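Local structure of lysyl-trna-dependent l-ysyl-phosphatidylgycerol synthase (Bacillus licheniformis, 4V36) at residues 60-65 with 324-329; 94-99 with 113-118. The protein transfers lysine from lysyl-tRNA to phosphatidylglycerol, a lipid modification linked to bacterial resistance. All coordinates share one frame; numbering follows the deposited sequence.

Contact 1: residues 60-65 with 324-329; sequences RLVVLG and ILVTRL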
loop_
_atom_site.group_PDB
_atom_site.type_symbol
_atom_site.label_atom_id
_atom_site.label_comp_id
_atom_site.label_asym_id
_atom_site.label_seq_id
_atom_site.Cartn_x
_atom_site.Cartn_y
_atom_site.Cartn_z
ATOM N N ARG A 60 2.257 18.652 13.282
ATOM C CA ARG A 60 1.540 18.280 12.066
ATOM C C ARG A 60 1.137 16.808 12.068
ATOM O O ARG A 60 1.956 15.928 12.332
ATOM C CB ARG A 60 2.391 18.589 10.831
ATOM C CG ARG A 60 2.836 20.043 10.747
ATOM C CD ARG A 60 3.610 20.331 9.472
ATOM N NE ARG A 60 4.178 21.676 9.487
ATOM C CZ ARG A 60 4.756 22.255 8.441
ATOM N NH1 ARG A 60 4.842 21.610 7.284
ATOM N NH2 ARG A 60 5.246 23.482 8.549
ATOM N N LEU A 61 -0.134 16.549 11.770
ATOM C CA LEU A 61 -0.659 15.188 11.727
ATOM C C LEU A 61 -0.830 14.710 10.287
ATOM O O LEU A 61 -1.424 15.405 9.463
ATOM C CB LEU A 61 -1.997 15.106 12.464
ATOM C CG LEU A 61 -2.042 15.568 13.922
ATOM C CD1 LEU A 61 -3.473 15.565 14.434
ATOM C CD2 LEU A 61 -1.164 14.690 14.797
ATOM N N VAL A 62 -0.310 13.523 9.988
ATOM C CA VAL A 62 -0.433 12.956 8.650
ATOM C C VAL A 62 -1.388 11.766 8.637
ATOM O O VAL A 62 -1.098 10.721 9.217
ATOM C CB VAL A 62 0.933 12.507 8.094
ATOM C CG1 VAL A 62 0.785 12.019 6.659
ATOM C CG2 VAL A 62 1.937 13.646 8.171
ATOM N N VAL A 63 -2.526 11.934 7.970
ATOM C CA VAL A 63 -3.522 10.873 7.859
ATOM C C VAL A 63 -3.211 9.956 6.680
ATOM O O VAL A 63 -2.872 10.425 5.594
ATOM C CB VAL A 63 -4.942 11.452 7.696
ATOM C CG1 VAL A 63 -5.966 10.338 7.537
ATOM C CG2 VAL A 63 -5.293 12.338 8.879
ATOM N N LEU A 64 -3.322 8.649 6.899
ATOM C CA LEU A 64 -3.083 7.677 5.839
ATOM C C LEU A 64 -4.378 7.306 5.119
ATOM O O LEU A 64 -5.177 6.517 5.625
ATOM C CB LEU A 64 -2.418 6.420 6.401
ATOM C CG LEU A 64 -2.047 5.350 5.372
ATOM C CD1 LEU A 64 -1.069 5.911 4.351
ATOM C CD2 LEU A 64 -1.467 4.120 6.050
ATOM N N GLY A 65 -4.582 7.886 3.941
ATOM C CA GLY A 65 -5.732 7.566 3.115
ATOM C C GLY A 65 -7.035 8.169 3.600
ATOM O O GLY A 65 -7.056 8.984 4.522
ATOM N N ILE A 324 8.420 16.169 1.999
ATOM C CA ILE A 324 9.611 15.729 2.720
ATOM C C ILE A 324 9.245 15.096 4.060
ATOM O O ILE A 324 9.776 14.045 4.426
ATOM C CB ILE A 324 10.590 16.899 2.951
ATOM C CG1 ILE A 324 11.247 17.304 1.632
ATOM C CG2 ILE A 324 11.662 16.517 3.959
ATOM C CD1 ILE A 324 12.089 16.207 1.013
ATOM N N LEU A 325 8.333 15.737 4.785
ATOM C CA LEU A 325 7.886 15.234 6.080
ATOM C C LEU A 325 7.257 13.850 5.954
ATOM O O LEU A 325 7.503 12.969 6.777
ATOM C CB LEU A 325 6.892 16.206 6.718
ATOM C CG LEU A 325 7.392 17.627 6.978
ATOM C CD1 LEU A 325 6.269 18.502 7.512
ATOM C CD2 LEU A 325 8.571 17.620 7.941
ATOM N N VAL A 326 6.446 13.669 4.916
ATOM C CA VAL A 326 5.793 12.390 4.663
ATOM C C VAL A 326 6.814 11.339 4.237
ATOM O O VAL A 326 6.754 10.189 4.672
ATOM C CB VAL A 326 4.698 12.521 3.582
ATOM C CG1 VAL A 326 4.122 11.157 3.230
ATOM C CG2 VAL A 326 3.601 13.459 4.056
ATOM N N THR A 327 7.755 11.744 3.390
ATOM C CA THR A 327 8.814 10.850 2.932
ATOM C C THR A 327 9.640 10.329 4.105
ATOM O O THR A 327 9.932 9.136 4.187
ATOM C CB THR A 327 9.746 11.550 1.924
ATOM O OG1 THR A 327 8.994 11.943 0.769
ATOM C CG2 THR A 327 10.867 10.619 1.495
ATOM N N ARG A 328 10.004 11.225 5.017
ATOM C CA ARG A 328 10.769 10.835 6.197
ATOM C C ARG A 328 9.927 9.983 7.142
ATOM O O ARG A 328 10.450 9.113 7.835
ATOM C CB ARG A 328 11.300 12.068 6.931
ATOM C CG ARG A 328 12.466 12.741 6.231
ATOM C CD ARG A 328 12.934 13.982 6.976
ATOM N NE ARG A 328 13.422 13.682 8.320
ATOM C CZ ARG A 328 14.681 13.365 8.605
ATOM N NH1 ARG A 328 15.586 13.298 7.639
ATOM N NH2 ARG A 328 15.035 13.111 9.858
ATOM N N LEU A 329 8.622 10.242 7.163
ATOM C CA LEU A 329 7.699 9.458 7.975
ATOM C C LEU A 329 7.657 8.013 7.486
ATOM O O LEU A 329 7.622 7.074 8.283
ATOM C CB LEU A 329 6.299 10.071 7.944
ATOM C CG LEU A 329 5.197 9.289 8.661
ATOM C CD1 LEU A 329 5.530 9.116 10.135
ATOM C CD2 LEU A 329 3.854 9.982 8.484
#
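A helix laid across one face of a mixed beta sheet is held here by aliphatic side chains: Val62, on strand 60-69, meets Val326 and Leu329 of helix 319-330, while Arg60 meets Leu325 at the partly exposed end. The axes of the strand and helix pieces pass 10.3 Å apart at a crossing angle of -66°, so the helix runs well askew of the strand; the alternation of side chains along the strand turns Arg60 and Val62 to it. Val62 is the hub. Its CG1, anti to the backbone N (chi1 -176°), lies 4.1 Å from Val326 CG2, and the two valines meet at a slant. With Leu329 the meeting is tip to tip: Leu329 CD2 comes within 3.9 Å of Val62 CB and also rests near both methyls, so that one leucine branch covers the fork of the valine. Phe181, from a loop, touches both Val62 and Leu329, and Tyr95 of strand 91-97 packs on Val326, continuing this apolar layer beyond the pair of segments. The extended Arg60 chain passes Leu325 at about a right angle. Leu325 CD1 sits 3.8 Å from Arg60 CD and 3.4 Å from Arg60 NH1, approaching the guanidinium obliquely; the contact is van der Waals in kind, with the aliphatic stem as well as the charged head against the methyl. On the other side of the strand, Leu61 and Val63 turn to Phe81 of helix 74-87. Strand 60-69 thus has helices against both faces, the layered alpha/beta packing typical of the acetyltransferase-like fold to which this family belongs.

Contact 2: residues 94-99 with 113-118; sequences FYQIER and FKLGEE. With TRS (2-amino-2-hydroxymethyl-propane-1,3-diol), chain D.
Apolar contact centres on Leu115 CD1, which lies 3.6 Å from Tyr95 CE1, reaching the ring at a slant, and 3.9 Å from Gln96 CG, whose chain it crosses at about a right angle. The same methyl is 3.6 Å from the backbone Gln96 N. Gln96 CG in turn stands 3.5 Å above the plane of the Tyr95 ring, offset toward its rim, so leucine and glutamine both bear on the tyrosine. Met323 of helix 319-330 also touches Leu115.

Strand 305-313 runs between these two strands in the sheet, so no backbone hydrogen bond joins them directly. Both neighbours bulge against it: Gln96 and Ile97 form a G1 beta bulge opposite Tyr310, Leu115 and Gly116 a classic bulge opposite Lys309.

No side-chain hydrogen bond joins them either; polar groups meet instead at a bound Tris. Its O1 donates to Glu117 OE2 at 2.6 Å, and Lys114 NZ, in a salt bridge within 113-118, meets that oxygen from 57° out of the carboxylate plane. Arg99 NE, also hydrogen-bonded to Tyr310 OH, gives only a weak bond of 3.4 Å to Tris O3, at the guanidinium edge; Tyr310 OH binds Tris as well. The other carboxylate oxygen, Glu117 OE1, salt-bridges Arg296.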
loop_
_atom_site.group_PDB
_atom_site.type_symbol
_atom_site.label_atom_id
_atom_site.label_comp_id
_atom_site.label_asym_id
_atom_site.label_seq_id
_atom_site.Cartn_x
_atom_site.Cartn_y
_atom_site.Cartn_z
ATOM N N PHE A 94 -3.506 14.929 4.633
ATOM C CA PHE A 94 -4.079 13.660 4.199
ATOM C C PHE A 94 -3.248 13.062 3.067
ATOM O O PHE A 94 -3.029 13.703 2.039
ATOM C CB PHE A 94 -5.533 13.845 3.756
ATOM C CG PHE A 94 -6.453 14.279 4.864
ATOM C CD1 PHE A 94 -6.635 15.623 5.148
ATOM C CD2 PHE A 94 -7.132 13.342 5.624
ATOM C CE1 PHE A 94 -7.479 16.023 6.167
ATOM C CE2 PHE A 94 -7.976 13.736 6.645
ATOM C CZ PHE A 94 -8.149 15.079 6.918
ATOM N N TYR A 95 -2.793 11.829 3.260
ATOM C CA TYR A 95 -1.892 11.193 2.309
ATOM C C TYR A 95 -2.539 10.009 1.592
ATOM O O TYR A 95 -3.085 9.109 2.228
ATOM C CB TYR A 95 -0.616 10.746 3.025
ATOM C CG TYR A 95 0.355 9.997 2.147
ATOM C CD1 TYR A 95 1.008 10.631 1.098
ATOM C CD2 TYR A 95 0.630 8.656 2.375
ATOM C CE1 TYR A 95 1.901 9.946 0.294
ATOM C CE2 TYR A 95 1.523 7.965 1.580
ATOM C CZ TYR A 95 2.155 8.613 0.540
ATOM O OH TYR A 95 3.041 7.924 -0.254
ATOM N N GLN A 96 -2.459 10.029 0.263
ATOM C CA GLN A 96 -3.026 8.992 -0.602
ATOM C C GLN A 96 -4.536 8.832 -0.445
ATOM O O GLN A 96 -5.027 7.746 -0.137
ATOM C CB GLN A 96 -2.339 7.643 -0.361
ATOM C CG GLN A 96 -0.924 7.562 -0.904
ATOM C CD GLN A 96 -0.436 6.134 -1.051
ATOM O OE1 GLN A 96 -1.230 5.209 -1.211
ATOM N NE2 GLN A 96 0.878 5.949 -0.998
ATOM N N ILE A 97 -5.267 9.919 -0.669
ATOM C CA ILE A 97 -6.721 9.854 -0.751
ATOM C C ILE A 97 -7.119 9.683 -2.211
ATOM O O ILE A 97 -6.279 9.797 -3.103
ATOM C CB ILE A 97 -7.394 11.113 -0.175
ATOM C CG1 ILE A 97 -7.155 12.315 -1.092
ATOM C CG2 ILE A 97 -6.891 11.386 1.236
ATOM C CD1 ILE A 97 -7.884 13.566 -0.660
ATOM N N GLU A 98 -8.397 9.414 -2.456
ATOM C CA GLU A 98 -8.872 9.203 -3.817
ATOM C C GLU A 98 -9.744 10.366 -4.285
ATOM O O GLU A 98 -10.252 11.138 -3.472
ATOM C CB GLU A 98 -9.637 7.883 -3.915
ATOM C CG GLU A 98 -8.795 6.668 -3.553
ATOM C CD GLU A 98 -9.538 5.360 -3.736
ATOM O OE1 GLU A 98 -10.615 5.368 -4.368
ATOM O OE2 GLU A 98 -9.044 4.323 -3.245
ATOM N N ARG A 99 -9.908 10.482 -5.601
ATOM C CA ARG A 99 -10.587 11.626 -6.204
ATOM C C ARG A 99 -12.059 11.735 -5.808
ATOM O O ARG A 99 -12.568 12.835 -5.592
ATOM C CB ARG A 99 -10.466 11.563 -7.729
ATOM C CG ARG A 99 -11.321 12.584 -8.466
ATOM C CD ARG A 99 -10.917 12.711 -9.926
ATOM N NE ARG A 99 -9.600 13.327 -10.074
ATOM C CZ ARG A 99 -9.385 14.638 -10.062
ATOM N NH1 ARG A 99 -10.401 15.477 -9.902
ATOM N NH2 ARG A 99 -8.154 15.114 -10.203
ATOM N N PHE A 113 -2.960 17.328 -4.643
ATOM C CA PHE A 113 -1.785 17.098 -5.470
ATOM C C PHE A 113 -1.672 15.617 -5.807
ATOM O O PHE A 113 -1.620 14.775 -4.911
ATOM C CB PHE A 113 -0.525 17.590 -4.755
ATOM C CG PHE A 113 0.751 17.228 -5.455
ATOM C CD1 PHE A 113 1.178 17.949 -6.557
ATOM C CD2 PHE A 113 1.529 16.173 -5.006
ATOM C CE1 PHE A 113 2.355 17.620 -7.203
ATOM C CE2 PHE A 113 2.706 15.839 -5.648
ATOM C CZ PHE A 113 3.117 16.564 -6.748
ATOM N N LYS A 114 -1.635 15.299 -7.097
ATOM C CA LYS A 114 -1.610 13.907 -7.534
ATOM C C LYS A 114 -0.250 13.265 -7.275
ATOM O O LYS A 114 0.763 13.685 -7.832
ATOM C CB LYS A 114 -1.971 13.800 -9.017
ATOM C CG LYS A 114 -2.410 12.407 -9.442
ATOM C CD LYS A 114 -3.082 12.425 -10.806
ATOM C CE LYS A 114 -3.690 11.070 -11.139
ATOM N NZ LYS A 114 -4.375 11.075 -12.459
ATOM N N LEU A 115 -0.246 12.242 -6.426
ATOM C CA LEU A 115 0.982 11.563 -6.024
ATOM C C LEU A 115 1.398 10.495 -7.031
ATOM O O LEU A 115 2.584 10.227 -7.219
ATOM C CB LEU A 115 0.802 10.927 -4.643
ATOM C CG LEU A 115 0.432 11.876 -3.503
ATOM C CD1 LEU A 115 -0.185 11.103 -2.353
ATOM C CD2 LEU A 115 1.658 12.642 -3.035
ATOM N N GLY A 116 0.407 9.884 -7.668
ATOM C CA GLY A 116 0.648 8.798 -8.596
ATOM C C GLY A 116 -0.639 8.047 -8.872
ATOM O O GLY A 116 -1.720 8.508 -8.507
ATOM N N GLU A 117 -0.527 6.890 -9.513
ATOM C CA GLU A 117 -1.698 6.086 -9.835
ATOM C C GLU A 117 -1.479 4.622 -9.476
ATOM O O GLU A 117 -0.388 4.084 -9.665
ATOM C CB GLU A 117 -2.046 6.218 -11.320
ATOM C CG GLU A 117 -2.594 7.583 -11.711
ATOM C CD GLU A 117 -2.742 7.752 -13.212
ATOM O OE1 GLU A 117 -1.762 7.495 -13.943
ATOM O OE2 GLU A 117 -3.839 8.147 -13.660
ATOM N N GLU A 118 -2.521 3.988 -8.949
ATOM C CA GLU A 118 -2.474 2.567 -8.633
ATOM C C GLU A 118 -2.828 1.732 -9.856
ATOM O O GLU A 118 -3.818 2.000 -10.536
ATOM C CB GLU A 118 -3.424 2.234 -7.480
ATOM C CG GLU A 118 -2.967 2.737 -6.122
ATOM C CD GLU A 118 -3.913 2.335 -5.008
ATOM O OE1 GLU A 118 -5.072 1.980 -5.309
ATOM O OE2 GLU A 118 -3.497 2.372 -3.832
HETATM C C TRS D . -8.560 8.775 -12.124
HETATM C C1 TRS D . -7.720 8.447 -13.354
HETATM C C2 TRS D . -8.709 7.550 -11.231
HETATM C C3 TRS D . -7.922 9.922 -11.350
HETATM N N TRS D . -9.899 9.184 -12.560
HETATM O O1 TRS D . -6.368 8.292 -12.979
HETATM O O2 TRS D . -9.698 7.801 -10.257
HETATM O O3 TRS D . -8.572 10.079 -10.108
#

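How the contacts relate
Both contacts draw on the same sheet, in which strands 60-69 and 91-97 are parallel neighbours: Val63 O with Tyr95 N and Gly65 N with Tyr95 O are probable hydrogen bonds between contact 1 and contact 2. Helix 319-330 serves each, since Tyr95 and Leu115 reach the helix that also covers Val62. The sites differ in kind. Contact 1 sets helix on strand, is almost wholly aliphatic and becomes partly exposed at its arginine end. Contact 2 spans an intervening strand; its touching residues are buried, yet a polar, Tris-binding group of side chains lies alongside, with the exposed Arg99 at its margin.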